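Side-chain contacts in beta-galactosidase/beta-glucuronidase (Faecalibacterium prausnitzii L2-6, PDB 6MVF), which binds flavin mononucleotide and is a family 2 beta-glucuronidase, probably cleaving beta-linked glycosides: residues I383-Y386 with N387-S390; A370-H373 with V374-M378. One frame throughout, in Å; residues are numbered along the deposited sequence.

In the fold
Both contacts lie on helix 368-385 of the TIM barrel domain, which connects barrel strands 353-357 and 391-398 in a beta-alpha-beta unit. Contact 2 (370-378) comes first along the chain and occupies the early turns of the helix; contact 1 (383-390) takes its last turn and the loop leading into strand 391-398. Their centres are about 19 Å apart and their nearest atoms about 5 Å. The flavin relates to the two differently. I383 and Y386 of contact 1 belong to the FMN pocket and touch the ring system, whereas in contact 2 the side chain of E376 stays about 7 Å from the cofactor and about 5 Å from the side chain of K379, an FMN-binding residue.

Contact 1 of 2, residues I383-Y386 with N387-S390; sequences IQNY and NHPS. With FMN (flavin mononucleotide), chain G.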
loop_
_atom_site.group_PDB
_atom_site.type_symbol
_atom_site.label_atom_id
_atom_site.label_comp_id
_atom_site.label_asym_id
_atom_site.label_seq_id
_atom_site.Cartn_x
_atom_site.Cartn_y
_atom_site.Cartn_z
ATOM N N ILE A 383 -16.958 -30.799 -3.384
ATOM C CA ILE A 383 -15.843 -30.965 -2.461
ATOM C C ILE A 383 -14.970 -29.720 -2.437
ATOM O O ILE A 383 -14.467 -29.321 -1.384
ATOM C CB ILE A 383 -15.051 -32.235 -2.826
ATOM C CG1 ILE A 383 -15.735 -33.432 -2.183
ATOM C CG2 ILE A 383 -13.586 -32.159 -2.349
ATOM C CD1 ILE A 383 -15.691 -34.646 -3.027
ATOM N N GLN A 384 -14.792 -29.072 -3.583
ATOM C CA GLN A 384 -13.962 -27.878 -3.622
ATOM C C GLN A 384 -14.676 -26.659 -3.067
ATOM O O GLN A 384 -14.014 -25.730 -2.596
ATOM C CB GLN A 384 -13.486 -27.619 -5.053
ATOM C CG GLN A 384 -12.632 -28.750 -5.562
ATOM C CD GLN A 384 -12.224 -28.617 -7.013
ATOM O OE1 GLN A 384 -12.461 -27.596 -7.670
ATOM N NE2 GLN A 384 -11.580 -29.659 -7.521
ATOM N N ASN A 385 -16.009 -26.661 -3.055
ATOM C CA ASN A 385 -16.750 -25.492 -2.613
ATOM C C ASN A 385 -17.561 -25.752 -1.364
ATOM O O ASN A 385 -18.402 -24.919 -0.998
ATOM C CB ASN A 385 -17.647 -24.979 -3.740
ATOM C CG ASN A 385 -16.844 -24.573 -4.944
ATOM O OD1 ASN A 385 -16.282 -23.477 -4.973
ATOM N ND2 ASN A 385 -16.724 -25.472 -5.922
ATOM N N TYR A 386 -17.304 -26.867 -0.680
ATOM C CA TYR A 386 -18.138 -27.245 0.457
ATOM C C TYR A 386 -18.128 -26.203 1.578
ATOM O O TYR A 386 -19.125 -26.064 2.289
ATOM C CB TYR A 386 -17.694 -28.600 1.000
ATOM C CG TYR A 386 -18.588 -29.091 2.118
ATOM C CD1 TYR A 386 -18.265 -28.852 3.451
ATOM C CD2 TYR A 386 -19.767 -29.772 1.838
ATOM C CE1 TYR A 386 -19.091 -29.295 4.472
ATOM C CE2 TYR A 386 -20.594 -30.216 2.845
ATOM C CZ TYR A 386 -20.254 -29.982 4.161
ATOM O OH TYR A 386 -21.083 -30.430 5.167
ATOM N N ASN A 387 -17.026 -25.466 1.766
ATOM C CA ASN A 387 -16.956 -24.593 2.932
ATOM C C ASN A 387 -17.529 -23.194 2.715
ATOM O O ASN A 387 -17.657 -22.451 3.693
ATOM C CB ASN A 387 -15.517 -24.500 3.417
ATOM C CG ASN A 387 -14.978 -25.849 3.838
ATOM O OD1 ASN A 387 -15.731 -26.706 4.339
ATOM N ND2 ASN A 387 -13.673 -26.067 3.611
ATOM N N HIS A 388 -17.916 -22.833 1.489
ATOM C CA HIS A 388 -18.434 -21.499 1.208
ATOM C C HIS A 388 -19.822 -21.288 1.801
ATOM O O HIS A 388 -20.768 -21.964 1.376
ATOM C CB HIS A 388 -18.502 -21.286 -0.285
ATOM C CG HIS A 388 -17.171 -21.289 -0.959
ATOM N ND1 HIS A 388 -16.253 -20.271 -0.796
ATOM C CD2 HIS A 388 -16.614 -22.167 -1.825
ATOM C CE1 HIS A 388 -15.186 -20.524 -1.532
ATOM N NE2 HIS A 388 -15.374 -21.676 -2.156
ATOM N N PRO A 389 -20.008 -20.359 2.755
ATOM C CA PRO A 389 -21.367 -20.140 3.286
ATOM C C PRO A 389 -22.310 -19.522 2.268
ATOM O O PRO A 389 -23.533 -19.668 2.411
ATOM C CB PRO A 389 -21.141 -19.211 4.488
ATOM C CG PRO A 389 -19.851 -18.504 4.199
ATOM C CD PRO A 389 -19.009 -19.500 3.427
ATOM N N SER A 390 -21.782 -18.861 1.233
ATOM C CA SER A 390 -22.657 -18.203 0.271
ATOM C C SER A 390 -23.404 -19.223 -0.585
ATOM O O SER A 390 -24.484 -18.923 -1.100
ATOM C CB SER A 390 -21.857 -17.230 -0.611
ATOM O OG SER A 390 -20.959 -17.922 -1.482
HETATM N N1 FMN G . -11.474 -37.842 1.701
HETATM C C2 FMN G . -10.160 -37.629 1.603
HETATM O O2 FMN G . -9.353 -38.558 1.669
HETATM N N3 FMN G . -9.644 -36.434 1.413
HETATM C C4 FMN G . -10.364 -35.360 1.325
HETATM O O4 FMN G . -9.877 -34.255 1.148
HETATM C C4A FMN G . -11.774 -35.509 1.438
HETATM N N5 FMN G . -12.501 -34.434 1.334
HETATM C C5A FMN G . -13.814 -34.497 1.426
HETATM C C6 FMN G . -14.546 -33.343 1.319
HETATM C C7 FMN G . -15.891 -33.382 1.419
HETATM C C7M FMN G . -16.673 -32.133 1.298
HETATM C C8 FMN G . -16.558 -34.663 1.616
HETATM C C8M FMN G . -18.042 -34.718 1.707
HETATM C C9 FMN G . -15.817 -35.818 1.725
HETATM C C9A FMN G . -14.458 -35.786 1.645
HETATM N N10 FMN G . -13.711 -36.950 1.723
HETATM C C10 FMN G . -12.325 -36.834 1.629
HETATM C "C1'" FMN G . -14.445 -38.182 1.978
HETATM C "C2'" FMN G . -14.513 -39.319 0.988
HETATM O "O2'" FMN G . -15.616 -38.948 0.203
HETATM C "C3'" FMN G . -14.889 -40.640 1.622
HETATM O "O3'" FMN G . -14.635 -40.586 3.009
HETATM C "C4'" FMN G . -14.094 -41.827 1.125
HETATM O "O4'" FMN G . -12.745 -41.395 1.042
HETATM C "C5'" FMN G . -14.587 -42.410 -0.200
HETATM O "O5'" FMN G . -13.845 -41.907 -1.297
HETATM P P FMN G . -14.303 -42.034 -2.808
HETATM O O1P FMN G . -13.007 -42.117 -3.512
HETATM O O2P FMN G . -15.157 -43.266 -2.854
HETATM O O3P FMN G . -15.104 -40.837 -3.195
HETATM O O HOH W 1 -14.627 -25.127 0.113
#
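N385 and H388 meet where helix 368-385 gives way to a loop: OD1 of N385 lies 3.4 Å from CD2 of H388, and the amide and ring planes differ by 31°. The backbone makes a type I beta turn from N385 to H388, closed by the bond from H388 N to N385 O at 3.3 Å. One water spans the bend, donating to Q384 O and accepting from N387 N (2.9 Å). On the flavin side, the Y386 ring, with CG anti to its backbone N (chi1 -176°), brings CG within 3.7 Å of FMN C7M and has N387 OD1 at its edge. I383 adds CG1 at 3.6 Å from FMN C7.

Further out, Y386 OH bonds T186 and N387 ND2 bonds I183 O. N385 is held through ND2 by L381 O and through OD1 by Q341, while H388 bonds D348 OD2 through ND1 and Q341 OE1 through NE2. Both ring nitrogens face acceptor oxygens, which fixes the ring's rotation and is consistent with a cationic imidazole beside D348. Polar bonds lock the turn, while I383 and Y386 give the flavin's methyl-bearing ring only carbon contacts within these segments; FMN's polar bonds to Y177 and D174 come from elsewhere.

Contact 2 of 2, residues A370-H373 with V374-M378; sequences AHTH and VMEEM
M375 folds back over the imidazole of H371, one turn earlier on the helix. Starting from CB, which lies 3.8 Å from H371 O, the chain reaches CG, placed 4.0 Å from the centroid of the H371 ring and over its face, 23° off the normal: a CH-pi contact. CG also rests on H371 O, at 3.3 Å. It is anti to the carbonyl carbon of M375 (chi1 -55°), and further bends at chi2 and chi3 keep the thioether near the ring. SD stands 4.5 Å from the same centroid in an oblique sulfur-aromatic approach, its nearest ring atom being H371 NE2. That nitrogen is bonded to D415, which steadies the ring while M375 CG lies over one face.

H373 and E377 form a second i to i+4 pair, side by side and pointing the same way. NE2 of H373 gives E377 OE1 a weak hydrogen bond, 2.9 Å long and bent to 128°, because OE1 comes in obliquely to the ring. The other ring nitrogen, ND1, bonds E113, so the buried imidazole lies between two acidic side chains, which would probably favour its protonated form. T372 and E376 also run alongside each other, with CG2 3.9 Å from CG; OG1 of T372 turns back to K368 O, and E376 OE1 bonds Y178 OH. Regular backbone bonds, such as M375 N to H371 O at 3.1 Å, hold these pairs in step.

Within the beta-alpha-beta unit, helix 368-385 packs beside helix 407-423, where H371 meets T412 and V374 meets L416. M378 reaches L416 and C420 on that helix, and I358 in the loop after strand 353-357. H373 and V374 also touch M146 and Y147, where a loop of the sugar-binding domain comes up against the barrel.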
loop_
_atom_site.group_PDB
_atom_site.type_symbol
_atom_site.label_atom_id
_atom_site.label_comp_id
_atom_site.label_asym_id
_atom_site.label_seq_id
_atom_site.Cartn_x
_atom_site.Cartn_y
_atom_site.Cartn_z
ATOM N N ALA A 370 -19.586 -40.393 -20.526
ATOM C CA ALA A 370 -20.305 -39.145 -20.285
ATOM C C ALA A 370 -21.004 -39.147 -18.928
ATOM O O ALA A 370 -21.120 -38.090 -18.290
ATOM C CB ALA A 370 -21.328 -38.889 -21.399
ATOM N N HIS A 371 -21.504 -40.309 -18.489
ATOM C CA HIS A 371 -22.041 -40.418 -17.136
ATOM C C HIS A 371 -20.939 -40.199 -16.108
ATOM O O HIS A 371 -21.131 -39.486 -15.118
ATOM C CB HIS A 371 -22.718 -41.784 -16.931
ATOM C CG HIS A 371 -23.302 -41.987 -15.560
ATOM N ND1 HIS A 371 -22.636 -42.662 -14.557
ATOM C CD2 HIS A 371 -24.496 -41.619 -15.029
ATOM C CE1 HIS A 371 -23.387 -42.698 -13.467
ATOM N NE2 HIS A 371 -24.521 -42.071 -13.726
ATOM N N THR A 372 -19.767 -40.781 -16.344
ATOM C CA THR A 372 -18.661 -40.599 -15.419
ATOM C C THR A 372 -18.202 -39.142 -15.375
ATOM O O THR A 372 -17.937 -38.610 -14.292
ATOM C CB THR A 372 -17.523 -41.542 -15.796
ATOM O OG1 THR A 372 -17.936 -42.882 -15.502
ATOM C CG2 THR A 372 -16.235 -41.205 -15.018
ATOM N N HIS A 373 -18.126 -38.471 -16.528
ATOM C CA HIS A 373 -17.797 -37.048 -16.520
ATOM C C HIS A 373 -18.728 -36.267 -15.593
ATOM O O HIS A 373 -18.270 -35.503 -14.735
ATOM C CB HIS A 373 -17.862 -36.477 -17.936
ATOM C CG HIS A 373 -17.657 -34.991 -18.006
ATOM N ND1 HIS A 373 -16.495 -34.423 -18.486
ATOM C CD2 HIS A 373 -18.477 -33.957 -17.690
ATOM C CE1 HIS A 373 -16.600 -33.105 -18.444
ATOM N NE2 HIS A 373 -17.794 -32.797 -17.967
ATOM N N VAL A 374 -20.043 -36.445 -15.750
ATOM C CA VAL A 374 -20.983 -35.597 -15.023
ATOM C C VAL A 374 -20.853 -35.831 -13.520
ATOM O O VAL A 374 -20.750 -34.877 -12.739
ATOM C CB VAL A 374 -22.420 -35.817 -15.540
ATOM C CG1 VAL A 374 -23.425 -35.588 -14.453
ATOM C CG2 VAL A 374 -22.724 -34.882 -16.723
ATOM N N MET A 375 -20.798 -37.103 -13.095
ATOM C CA MET A 375 -20.650 -37.410 -11.669
ATOM C C MET A 375 -19.350 -36.844 -11.106
ATOM O O MET A 375 -19.337 -36.292 -9.999
ATOM C CB MET A 375 -20.707 -38.925 -11.414
ATOM C CG MET A 375 -21.947 -39.673 -11.931
ATOM S SD MET A 375 -23.504 -39.159 -11.199
ATOM C CE MET A 375 -23.420 -39.947 -9.593
ATOM N N GLU A 376 -18.238 -36.987 -11.837
ATOM C CA GLU A 376 -16.965 -36.462 -11.345
ATOM C C GLU A 376 -17.027 -34.952 -11.182
ATOM O O GLU A 376 -16.536 -34.403 -10.182
ATOM C CB GLU A 376 -15.835 -36.826 -12.292
ATOM C CG GLU A 376 -15.629 -38.298 -12.495
ATOM C CD GLU A 376 -14.790 -38.935 -11.423
ATOM O OE1 GLU A 376 -15.065 -38.707 -10.226
ATOM O OE2 GLU A 376 -13.848 -39.673 -11.781
ATOM N N GLU A 377 -17.640 -34.268 -12.160
ATOM C CA GLU A 377 -17.723 -32.814 -12.116
ATOM C C GLU A 377 -18.567 -32.347 -10.941
ATOM O O GLU A 377 -18.261 -31.316 -10.328
ATOM C CB GLU A 377 -18.283 -32.275 -13.433
ATOM C CG GLU A 377 -17.985 -30.812 -13.658
ATOM C CD GLU A 377 -18.017 -30.386 -15.134
ATOM O OE1 GLU A 377 -18.824 -30.936 -15.924
ATOM O OE2 GLU A 377 -17.241 -29.478 -15.502
ATOM N N MET A 378 -19.614 -33.101 -10.590
ATOM C CA MET A 378 -20.407 -32.716 -9.435
ATOM C C MET A 378 -19.675 -33.020 -8.135
ATOM O O MET A 378 -19.799 -32.259 -7.161
ATOM C CB MET A 378 -21.751 -33.420 -9.464
ATOM C CG MET A 378 -22.715 -32.884 -8.442
ATOM S SD MET A 378 -23.329 -31.262 -8.953
ATOM C CE MET A 378 -23.534 -30.544 -7.350
#